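Local coordinates for D-galactonate dehydratase family member RspA (Pantoea ananatis, PDB 3T6C), which slowly dehydrates D-gluconate to 2-dehydro-3-deoxy-D-gluconate in vitro, using one magnesium ion per subunit, as a member of the mandelate racemase/muconate lactonizing enzyme family, at residues F64-Y69 with G423-T428; D143-Y148 with P369-Q374; I215-E220 with A430-G435. All coordinates share one frame; numbering follows the deposited sequence. Where two conformers were deposited one is given.

The chain meets contact 1 first, with residues 64-69, which belong to the N-terminal domain and lead into helix 68-83; their partner 423-428 comes only near the C terminus, and the loop so closed takes in all the barrel strands. Within that loop lies contact 2, where strand 145-151 pairs with the strand beginning at 374. Contact 3 joins 215-220 to 430-435; it crosses both others, since its first segment lies inside their loops and its second beyond them. Contacts 1 and 3 share the C-terminal tail and touch, Thr426 O lying 3.6 Å from Ile215 CG1. Contact 2 is across the chain's centre, about 29 Å and 35 Å, centre to centre, from contacts 1 and 3.

Contact 1: F64-Y69 with G423-T428; sequences FTQRIY and GNPTWT. With GCO (D-gluconic acid), chain D.
Gln66 and Asn424 make the nearest backbone approach, CA to CA 7.0 Å, between a turn leading into helix 68-83 and an irregular run of the C-terminal tail, so side chains and water bridge the two. Gln66 does most of the touching. Its CG meets CG of the Pro425 ring at 3.8 Å, the two side chains crossing at about a right angle. A bend at chi2 (85°) then brings the amide beside Trp427, where NE2 lies at the edge of the indole, 4.0 Å from CZ2. Water 1 joins them: it accepts from Trp427 NE1 at 2.8 Å, in the ring plane, and more weakly from Gln66 NE2. That same NE2 donates to O6 of D-gluconate over 3.0 Å, while Trp427 CZ2 packs against C6 of the ligand. At the other end, Arg67 NH1 donates to Gln66 O at 2.9 Å, and also to water 2, which lies 2.9 Å from Asn424 OD1 and can donate to it. Asn424 ND2 and Arg67 NH2 bond to Tyr78 O and Ser101 OG of a second subunit, placing the contact at an interface. In the enolase superfamily the N-terminal capping domain closes over the barrel's active site; here it brings Gln66 to the C6 end of the sugar acid, its amide N-H groups divided between ligand and bridging water.

Contact 2: D143-Y148 with P369-Q374; sequences DGIALY and PNFGIQ
Ile145 opens the strand 145-151, and in one of its two conformers CG2 lies 3.8 Å from Phe371 CZ. Here the modified TIM barrel of the enolase superfamily closes on itself: strands 145-151 and 374-375 run parallel, bridged at Leu147 and Gln374. Ala146 gives its carbonyl to Gln374 N, a 2.9 Å bond from Ala146 O lying in the carbonyl plane. The same O sits at the in-plane edge of the Phe371 ring, while Ala146 CB meets Ile373 CD1 at 3.7 Å. Leu147 follows, its CA-H directed at Gln374 O (3.2 Å from Leu147 CA) and its CD2 packed near the same oxygen. A bend at chi2 (48°) leads the Gln374 amide to helix 355-367, where NE2 is hydrogen-bonded to Asp365 OD2. Tyr148 N also donates to Gln374 O, from well above the carbonyl plane, so backbone N-H and CA-H share one oxygen. The Tyr148 side chain lies close to those of Arg319 and Glu375, both substrate-binding residues. Across the contact it crosses the Ile373 side chain at about a right angle, and Ile373 CG2 sits at the edge of the Tyr148 ring, near its plane, 3.7 Å from CD2.

Contact 3: I215-E220 with A430-G435; sequences IYFDPE and ARTPDG. With EDO (1,2-ethanediol), chain G.
Tyr216 and Arg431 face each other in a short parallel pairing held by two backbone bonds. Arg431 N donates to Ile215 O and Phe217 N to Arg431 O, each at 3.0 Å; the second runs nearly along the C=O axis, whereas the first reaches its oxygen from above the carbonyl plane. Three CA-H groups add weaker contacts, among them Tyr216 CA to Arg431 O at 3.2 Å. Among the aromatic contacts, Arg431 CB stands over one face of the Tyr216 ring in a CH-pi contact, 3.9 Å from the centroid and 15° off the normal, and Arg431 CD reaches Tyr216 OH, which is hydrogen-bonded to Ala212 O. Phe217, just past the strand, brings CE1 to Ala430 CB at 4.0 Å and CZ to Thr432 CG2. Strands 215-216 and 430-431 belong to a small three-stranded sheet, completed by antiparallel strand 437-438, that links the start of helix 219-237 to the C-terminal tail. Beyond the strands the packing passes to prolines: the Pro219 and Pro433 rings meet through their CD atoms, 4.0 Å apart. Of the polar contacts, Asp218 N-caps the helix, OD1 accepting weakly from Glu220 N and also from Ala221 N, while Asp218 N donates to O2 of a 1,2-ethanediol, probably from the crystallisation liquor. The type I turn from Thr432 to Gly435 brings Gly435 O back to the extended Arg431, whose NH1 donates to it at 2.8 Å with the oxygen in the guanidinium plane of Arg431; NH1 also forms a salt bridge with Asp93 of a second subunit.

Contact 1: F64-Y69 with G423-T428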
loop_
_atom_site.group_PDB
_atom_site.type_symbol
_atom_site.label_atom_id
_atom_site.label_comp_id
_atom_site.label_asym_id
_atom_site.label_seq_id
_atom_site.Cartn_x
_atom_site.Cartn_y
_atom_site.Cartn_z
ATOM N N PHE A 64 38.509 4.786 -9.682
ATOM C CA PHE A 64 37.685 5.949 -9.261
ATOM C C PHE A 64 38.683 7.052 -9.558
ATOM O O PHE A 64 39.573 7.395 -8.735
ATOM C CB PHE A 64 37.464 5.784 -7.758
ATOM C CG PHE A 64 36.741 6.901 -7.064
ATOM C CD1 PHE A 64 36.253 8.015 -7.738
ATOM C CD2 PHE A 64 36.580 6.808 -5.670
ATOM C CE1 PHE A 64 35.587 9.042 -7.067
ATOM C CE2 PHE A 64 35.917 7.830 -4.951
ATOM C CZ PHE A 64 35.429 8.973 -5.658
ATOM N N THR A 65 38.475 7.691 -10.705
ATOM C CA THR A 65 39.539 8.553 -11.265
ATOM C C THR A 65 39.788 9.795 -10.412
ATOM O O THR A 65 40.918 10.300 -10.333
ATOM C CB THR A 65 39.243 8.856 -12.788
ATOM O OG1 THR A 65 40.405 9.437 -13.400
ATOM C CG2 THR A 65 38.098 9.881 -12.961
ATOM N N GLN A 66 38.743 10.267 -9.729
ATOM C CA GLN A 66 38.862 11.502 -8.953
ATOM C C GLN A 66 39.552 11.338 -7.628
ATOM O O GLN A 66 39.832 12.302 -6.927
ATOM C CB GLN A 66 37.486 12.100 -8.687
ATOM C CG GLN A 66 36.678 12.509 -9.971
ATOM C CD GLN A 66 35.875 11.395 -10.624
ATOM O OE1 GLN A 66 35.908 10.221 -10.208
ATOM N NE2 GLN A 66 35.142 11.754 -11.690
ATOM N N ARG A 67 39.619 10.103 -7.199
ATOM C CA ARG A 67 40.224 9.685 -5.941
ATOM C C ARG A 67 41.425 8.762 -5.898
ATOM O O ARG A 67 41.427 7.848 -5.011
ATOM C CB ARG A 67 39.167 9.447 -4.859
ATOM C CG ARG A 67 38.241 10.663 -4.532
ATOM C CD ARG A 67 39.063 11.717 -3.712
ATOM N NE ARG A 67 38.216 12.804 -3.153
ATOM C CZ ARG A 67 37.874 13.879 -3.861
ATOM N NH1 ARG A 67 38.240 13.970 -5.139
ATOM N NH2 ARG A 67 37.172 14.876 -3.278
ATOM N N ILE A 68 42.182 8.690 -6.999
ATOM C CA ILE A 68 43.120 7.578 -7.176
ATOM C C ILE A 68 44.012 7.329 -5.965
ATOM O O ILE A 68 44.322 6.177 -5.673
ATOM C CB ILE A 68 44.006 7.768 -8.449
ATOM C CG1 ILE A 68 44.951 8.970 -8.323
ATOM C CG2 ILE A 68 43.096 7.863 -9.696
ATOM C CD1 ILE A 68 45.829 9.180 -9.580
ATOM N N TYR A 69 44.419 8.371 -5.244
ATOM C CA TYR A 69 45.355 8.162 -4.109
ATOM C C TYR A 69 44.666 7.599 -2.880
ATOM O O TYR A 69 45.314 6.905 -2.078
ATOM C CB TYR A 69 46.126 9.442 -3.793
ATOM C CG TYR A 69 46.977 9.883 -4.989
ATOM C CD1 TYR A 69 47.981 9.080 -5.462
ATOM C CD2 TYR A 69 46.733 11.102 -5.614
ATOM C CE1 TYR A 69 48.718 9.456 -6.569
ATOM C CE2 TYR A 69 47.491 11.508 -6.678
ATOM C CZ TYR A 69 48.454 10.667 -7.179
ATOM O OH TYR A 69 49.193 11.079 -8.307
ATOM N N GLY A 423 45.000 15.527 -8.726
ATOM C CA GLY A 423 44.360 16.834 -8.596
ATOM C C GLY A 423 42.850 16.810 -8.405
ATOM O O GLY A 423 42.214 15.766 -8.488
ATOM N N ASN A 424 42.285 17.976 -8.090
ATOM C CA ASN A 424 40.838 18.106 -7.931
ATOM C C ASN A 424 40.206 18.538 -9.265
ATOM O O ASN A 424 40.557 19.568 -9.812
ATOM C CB ASN A 424 40.591 19.181 -6.892
ATOM C CG ASN A 424 40.916 18.710 -5.466
ATOM O OD1 ASN A 424 40.610 17.583 -5.085
ATOM N ND2 ASN A 424 41.505 19.588 -4.677
ATOM N N PRO A 425 39.186 17.794 -9.745
ATOM C CA PRO A 425 38.577 18.212 -11.008
ATOM C C PRO A 425 37.847 19.527 -10.883
ATOM O O PRO A 425 37.385 19.872 -9.825
ATOM C CB PRO A 425 37.565 17.091 -11.314
ATOM C CG PRO A 425 37.496 16.256 -10.153
ATOM C CD PRO A 425 38.668 16.517 -9.229
ATOM N N THR A 426 37.835 20.304 -11.944
ATOM C CA THR A 426 37.063 21.528 -11.917
ATOM C C THR A 426 35.592 21.360 -12.292
ATOM O O THR A 426 34.748 22.191 -11.906
ATOM C CB THR A 426 37.739 22.633 -12.731
ATOM O OG1 THR A 426 37.904 22.153 -14.053
ATOM C CG2 THR A 426 39.125 22.954 -12.179
ATOM N N TRP A 427 35.247 20.383 -13.131
ATOM C CA TRP A 427 33.883 20.327 -13.653
ATOM C C TRP A 427 32.854 19.978 -12.586
ATOM O O TRP A 427 31.652 20.188 -12.778
ATOM C CB TRP A 427 33.789 19.288 -14.794
ATOM C CG TRP A 427 33.933 17.850 -14.335
ATOM C CD1 TRP A 427 35.095 17.145 -14.223
ATOM C CD2 TRP A 427 32.869 16.936 -13.963
ATOM N NE1 TRP A 427 34.834 15.874 -13.777
ATOM C CE2 TRP A 427 33.480 15.702 -13.628
ATOM C CE3 TRP A 427 31.465 17.034 -13.908
ATOM C CZ2 TRP A 427 32.729 14.562 -13.232
ATOM C CZ3 TRP A 427 30.721 15.892 -13.496
ATOM C CH2 TRP A 427 31.369 14.678 -13.182
ATOM N N THR A 428 33.330 19.487 -11.435
ATOM C CA THR A 428 32.409 19.039 -10.377
ATOM C C THR A 428 32.014 20.212 -9.480
ATOM O O THR A 428 31.248 19.986 -8.525
ATOM C CB THR A 428 33.023 17.951 -9.494
ATOM O OG1 THR A 428 34.320 18.407 -9.062
ATOM C CG2 THR A 428 33.182 16.628 -10.294
HETATM C C1 GCO D . 28.590 8.704 -18.689
HETATM C C2 GCO D . 28.919 9.456 -17.455
HETATM C C3 GCO D . 30.304 10.074 -17.435
HETATM C C4 GCO D . 30.649 10.572 -16.047
HETATM C C5 GCO D . 32.116 10.348 -15.772
HETATM C C6 GCO D . 32.549 10.797 -14.387
HETATM O O1A GCO D . 29.485 8.192 -19.425
HETATM O O1B GCO D . 27.364 8.448 -18.923
HETATM O O2 GCO D . 27.828 10.270 -17.111
HETATM O O3 GCO D . 30.284 11.091 -18.367
HETATM O O4 GCO D . 30.337 11.952 -15.992
HETATM O O5 GCO D . 32.386 9.003 -15.916
HETATM O O6 GCO D . 33.912 10.563 -14.095
HETATM O O HOH W 1 36.745 13.815 -13.338
HETATM O O HOH W 2 37.980 16.671 -5.785
#

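Contact 2: D143-Y148 with P369-Q374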
loop_
_atom_site.group_PDB
_atom_site.type_symbol
_atom_site.label_atom_id
_atom_site.label_comp_id
_atom_site.label_asym_id
_atom_site.label_seq_id
_atom_site.Cartn_x
_atom_site.Cartn_y
_atom_site.Cartn_z
ATOM N N ASP A 143 27.265 -13.028 -30.222
ATOM C CA ASP A 143 28.589 -13.045 -30.828
ATOM C C ASP A 143 29.293 -11.724 -31.042
ATOM O O ASP A 143 30.370 -11.687 -31.664
ATOM C CB ASP A 143 28.673 -13.971 -32.031
ATOM C CG ASP A 143 28.573 -15.428 -31.610
ATOM O OD1 ASP A 143 29.641 -15.991 -31.217
ATOM O OD2 ASP A 143 27.417 -15.944 -31.603
ATOM N N GLY A 144 28.660 -10.653 -30.576
ATOM C CA GLY A 144 29.232 -9.323 -30.673
ATOM C C GLY A 144 28.491 -8.518 -29.582
ATOM O O GLY A 144 27.353 -8.846 -29.228
ATOM N N ILE A 145 29.138 -7.479 -29.066
ATOM C CA ILE A 145 28.536 -6.617 -28.043
ATOM C C ILE A 145 28.147 -5.279 -28.669
ATOM O O ILE A 145 29.001 -4.508 -29.142
ATOM C CB ILE A 145 29.560 -6.364 -26.905
ATOM C CG1 ILE A 145 29.824 -7.668 -26.132
ATOM C CG2 ILE A 145 29.114 -5.193 -25.975
ATOM C CD1 ILE A 145 28.590 -8.427 -25.654
ATOM N N ALA A 146 26.857 -4.999 -28.694
ATOM C CA ALA A 146 26.381 -3.732 -29.287
ATOM C C ALA A 146 26.807 -2.517 -28.478
ATOM O O ALA A 146 26.722 -2.496 -27.223
ATOM C CB ALA A 146 24.866 -3.769 -29.468
ATOM N N LEU A 147 27.294 -1.508 -29.201
ATOM C CA LEU A 147 27.888 -0.313 -28.589
ATOM C C LEU A 147 27.015 0.920 -28.781
ATOM O O LEU A 147 26.397 1.092 -29.836
ATOM C CB LEU A 147 29.284 -0.055 -29.196
ATOM C CG LEU A 147 30.232 -1.258 -29.156
ATOM C CD1 LEU A 147 31.533 -0.825 -29.885
ATOM C CD2 LEU A 147 30.533 -1.631 -27.721
ATOM N N TYR A 148 26.986 1.833 -27.791
ATOM C CA TYR A 148 26.601 3.196 -28.113
ATOM C C TYR A 148 27.754 4.153 -27.897
ATOM O O TYR A 148 28.642 3.884 -27.076
ATOM C CB TYR A 148 25.379 3.676 -27.316
ATOM C CG TYR A 148 25.590 4.089 -25.835
ATOM C CD1 TYR A 148 25.977 5.411 -25.503
ATOM C CD2 TYR A 148 25.333 3.203 -24.806
ATOM C CE1 TYR A 148 26.132 5.799 -24.162
ATOM C CE2 TYR A 148 25.420 3.592 -23.450
ATOM C CZ TYR A 148 25.849 4.863 -23.143
ATOM O OH TYR A 148 25.950 5.186 -21.808
ATOM N N PRO A 369 21.834 -12.888 -20.171
ATOM C CA PRO A 369 20.707 -12.909 -21.111
ATOM C C PRO A 369 20.083 -11.505 -21.301
ATOM O O PRO A 369 19.601 -11.165 -22.386
ATOM C CB PRO A 369 19.672 -13.828 -20.447
ATOM C CG PRO A 369 20.360 -14.482 -19.346
ATOM C CD PRO A 369 21.643 -13.765 -19.003
ATOM N N ASN A 370 20.120 -10.725 -20.223
ATOM C CA ASN A 370 19.534 -9.403 -20.150
ATOM C C ASN A 370 20.470 -8.269 -20.552
ATOM O O ASN A 370 20.301 -7.158 -20.042
ATOM C CB ASN A 370 18.896 -9.126 -18.797
ATOM C CG ASN A 370 19.882 -9.199 -17.687
ATOM O OD1 ASN A 370 20.773 -10.047 -17.671
ATOM N ND2 ASN A 370 19.706 -8.336 -16.696
ATOM N N PHE A 371 21.526 -8.546 -21.289
ATOM C CA PHE A 371 22.346 -7.434 -21.798
ATOM C C PHE A 371 21.513 -6.389 -22.525
ATOM O O PHE A 371 20.651 -6.747 -23.357
ATOM C CB PHE A 371 23.358 -7.999 -22.808
ATOM C CG PHE A 371 24.125 -6.928 -23.550
ATOM C CD1 PHE A 371 25.006 -6.070 -22.894
ATOM C CD2 PHE A 371 23.907 -6.775 -24.918
ATOM C CE1 PHE A 371 25.706 -5.061 -23.663
ATOM C CE2 PHE A 371 24.572 -5.792 -25.660
ATOM C CZ PHE A 371 25.486 -4.952 -24.989
ATOM N N GLY A 372 21.630 -5.112 -22.098
ATOM C CA GLY A 372 21.041 -4.005 -22.858
ATOM C C GLY A 372 21.846 -3.275 -23.926
ATOM O O GLY A 372 21.587 -3.378 -25.113
ATOM N N ILE A 373 22.931 -2.645 -23.485
ATOM C CA ILE A 373 23.786 -1.924 -24.426
ATOM C C ILE A 373 25.136 -1.730 -23.739
ATOM O O ILE A 373 25.191 -1.760 -22.497
ATOM C CB ILE A 373 23.120 -0.580 -24.879
ATOM C CG1 ILE A 373 23.841 -0.015 -26.103
ATOM C CG2 ILE A 373 23.167 0.455 -23.743
ATOM C CD1 ILE A 373 23.677 -0.935 -27.361
ATOM N N GLN A 374 26.200 -1.514 -24.533
ATOM C CA GLN A 374 27.498 -1.169 -23.908
ATOM C C GLN A 374 28.021 0.182 -24.388
ATOM O O GLN A 374 28.407 0.334 -25.539
ATOM C CB GLN A 374 28.532 -2.251 -24.234
ATOM C CG GLN A 374 29.875 -2.084 -23.454
ATOM C CD GLN A 374 29.632 -1.835 -21.962
ATOM O OE1 GLN A 374 29.771 -0.682 -21.492
ATOM N NE2 GLN A 374 29.209 -2.864 -21.229
#

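Contact 3: I215-E220 with A430-G435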
loop_
_atom_site.group_PDB
_atom_site.type_symbol
_atom_site.label_atom_id
_atom_site.label_comp_id
_atom_site.label_asym_id
_atom_site.label_seq_id
_atom_site.Cartn_x
_atom_site.Cartn_y
_atom_site.Cartn_z
ATOM N N ILE A 215 31.552 26.307 -12.594
ATOM C CA ILE A 215 31.181 26.141 -13.987
ATOM C C ILE A 215 29.662 26.309 -14.005
ATOM O O ILE A 215 28.916 25.446 -13.530
ATOM C CB ILE A 215 31.539 24.717 -14.515
ATOM C CG1 ILE A 215 33.009 24.377 -14.193
ATOM C CG2 ILE A 215 31.201 24.633 -15.973
ATOM C CD1 ILE A 215 34.019 25.409 -14.678
ATOM N N TYR A 216 29.209 27.459 -14.508
ATOM C CA TYR A 216 27.792 27.823 -14.486
ATOM C C TYR A 216 27.004 27.169 -15.601
ATOM O O TYR A 216 27.486 26.987 -16.759
ATOM C CB TYR A 216 27.661 29.359 -14.500
ATOM C CG TYR A 216 27.941 29.923 -13.140
ATOM C CD1 TYR A 216 29.234 29.945 -12.621
ATOM C CD2 TYR A 216 26.899 30.366 -12.351
ATOM C CE1 TYR A 216 29.466 30.439 -11.333
ATOM C CE2 TYR A 216 27.104 30.834 -11.067
ATOM C CZ TYR A 216 28.387 30.874 -10.576
ATOM O OH TYR A 216 28.589 31.329 -9.303
ATOM N N PHE A 217 25.778 26.778 -15.247
ATOM C CA PHE A 217 24.855 26.196 -16.237
ATOM C C PHE A 217 23.466 26.601 -15.857
ATOM O O PHE A 217 23.271 27.079 -14.737
ATOM C CB PHE A 217 25.000 24.681 -16.296
ATOM C CG PHE A 217 24.369 23.972 -15.116
ATOM C CD1 PHE A 217 24.955 24.040 -13.850
ATOM C CD2 PHE A 217 23.201 23.245 -15.295
ATOM C CE1 PHE A 217 24.360 23.381 -12.735
ATOM C CE2 PHE A 217 22.607 22.565 -14.218
ATOM C CZ PHE A 217 23.180 22.622 -12.932
ATOM N N ASP A 218 22.498 26.478 -16.782
ATOM C CA ASP A 218 21.137 26.896 -16.508
ATOM C C ASP A 218 20.259 25.660 -16.689
ATOM O O ASP A 218 19.963 25.278 -17.838
ATOM C CB ASP A 218 20.733 28.040 -17.443
ATOM C CG ASP A 218 19.340 28.591 -17.117
ATOM O OD1 ASP A 218 18.441 27.826 -16.770
ATOM O OD2 ASP A 218 19.142 29.800 -17.086
ATOM N N PRO A 219 19.779 25.092 -15.577
ATOM C CA PRO A 219 18.943 23.894 -15.691
ATOM C C PRO A 219 17.666 24.107 -16.490
ATOM O O PRO A 219 17.252 23.138 -17.116
ATOM C CB PRO A 219 18.575 23.538 -14.246
ATOM C CG PRO A 219 19.218 24.536 -13.350
ATOM C CD PRO A 219 19.986 25.545 -14.179
ATOM N N GLU A 220 17.039 25.272 -16.400
ATOM C CA GLU A 220 15.776 25.522 -17.082
ATOM C C GLU A 220 16.033 25.618 -18.578
ATOM O O GLU A 220 15.303 25.013 -19.383
ATOM C CB GLU A 220 15.127 26.803 -16.561
ATOM C CG GLU A 220 14.339 26.537 -15.237
ATOM C CD GLU A 220 15.167 26.703 -14.018
ATOM O OE1 GLU A 220 16.278 27.320 -14.156
ATOM O OE2 GLU A 220 14.687 26.264 -12.897
ATOM N N ALA A 430 29.664 22.701 -10.133
ATOM C CA ALA A 430 28.645 23.114 -11.106
ATOM C C ALA A 430 27.675 23.999 -10.375
ATOM O O ALA A 430 27.149 23.601 -9.336
ATOM C CB ALA A 430 27.922 21.860 -11.660
ATOM N N ARG A 431 27.487 25.231 -10.858
ATOM C CA ARG A 431 26.605 26.149 -10.148
ATOM C C ARG A 431 25.501 26.638 -11.069
ATOM O O ARG A 431 25.724 26.841 -12.267
ATOM C CB ARG A 431 27.419 27.329 -9.581
ATOM C CG ARG A 431 28.378 26.910 -8.463
ATOM C CD ARG A 431 29.089 28.126 -7.913
ATOM N NE ARG A 431 30.066 27.789 -6.888
ATOM C CZ ARG A 431 29.822 27.686 -5.578
ATOM N NH1 ARG A 431 28.583 27.788 -5.076
ATOM N NH2 ARG A 431 30.841 27.420 -4.755
ATOM N N THR A 432 24.297 26.767 -10.518
ATOM C CA THR A 432 23.168 27.368 -11.268
ATOM C C THR A 432 23.375 28.885 -11.325
ATOM O O THR A 432 24.286 29.428 -10.722
ATOM C CB THR A 432 21.800 26.989 -10.635
ATOM O OG1 THR A 432 21.732 27.593 -9.333
ATOM C CG2 THR A 432 21.682 25.462 -10.497
ATOM N N PRO A 433 22.539 29.596 -12.095
ATOM C CA PRO A 433 22.796 31.026 -12.317
ATOM C C PRO A 433 22.887 31.842 -11.045
ATOM O O PRO A 433 23.624 32.809 -11.025
ATOM C CB PRO A 433 21.594 31.441 -13.176
ATOM C CG PRO A 433 21.436 30.216 -14.065
ATOM C CD PRO A 433 21.522 29.089 -13.041
ATOM N N ASP A 434 22.145 31.470 -10.005
ATOM C CA ASP A 434 22.247 32.243 -8.782
ATOM C C ASP A 434 23.454 31.904 -7.906
ATOM O O ASP A 434 23.650 32.536 -6.863
ATOM C CB ASP A 434 20.950 32.179 -7.953
ATOM C CG ASP A 434 20.795 30.863 -7.169
ATOM O OD1 ASP A 434 21.428 29.855 -7.545
ATOM O OD2 ASP A 434 19.963 30.851 -6.229
ATOM N N GLY A 435 24.250 30.911 -8.321
ATOM C CA GLY A 435 25.425 30.509 -7.565
ATOM C C GLY A 435 25.258 29.240 -6.759
ATOM O O GLY A 435 26.176 28.810 -6.081
HETATM C C1 EDO G . 25.486 26.710 -20.298
HETATM O O1 EDO G . 26.003 27.448 -21.410
HETATM C C2 EDO G . 23.962 26.882 -20.266
HETATM O O2 EDO G . 23.358 25.786 -19.539
#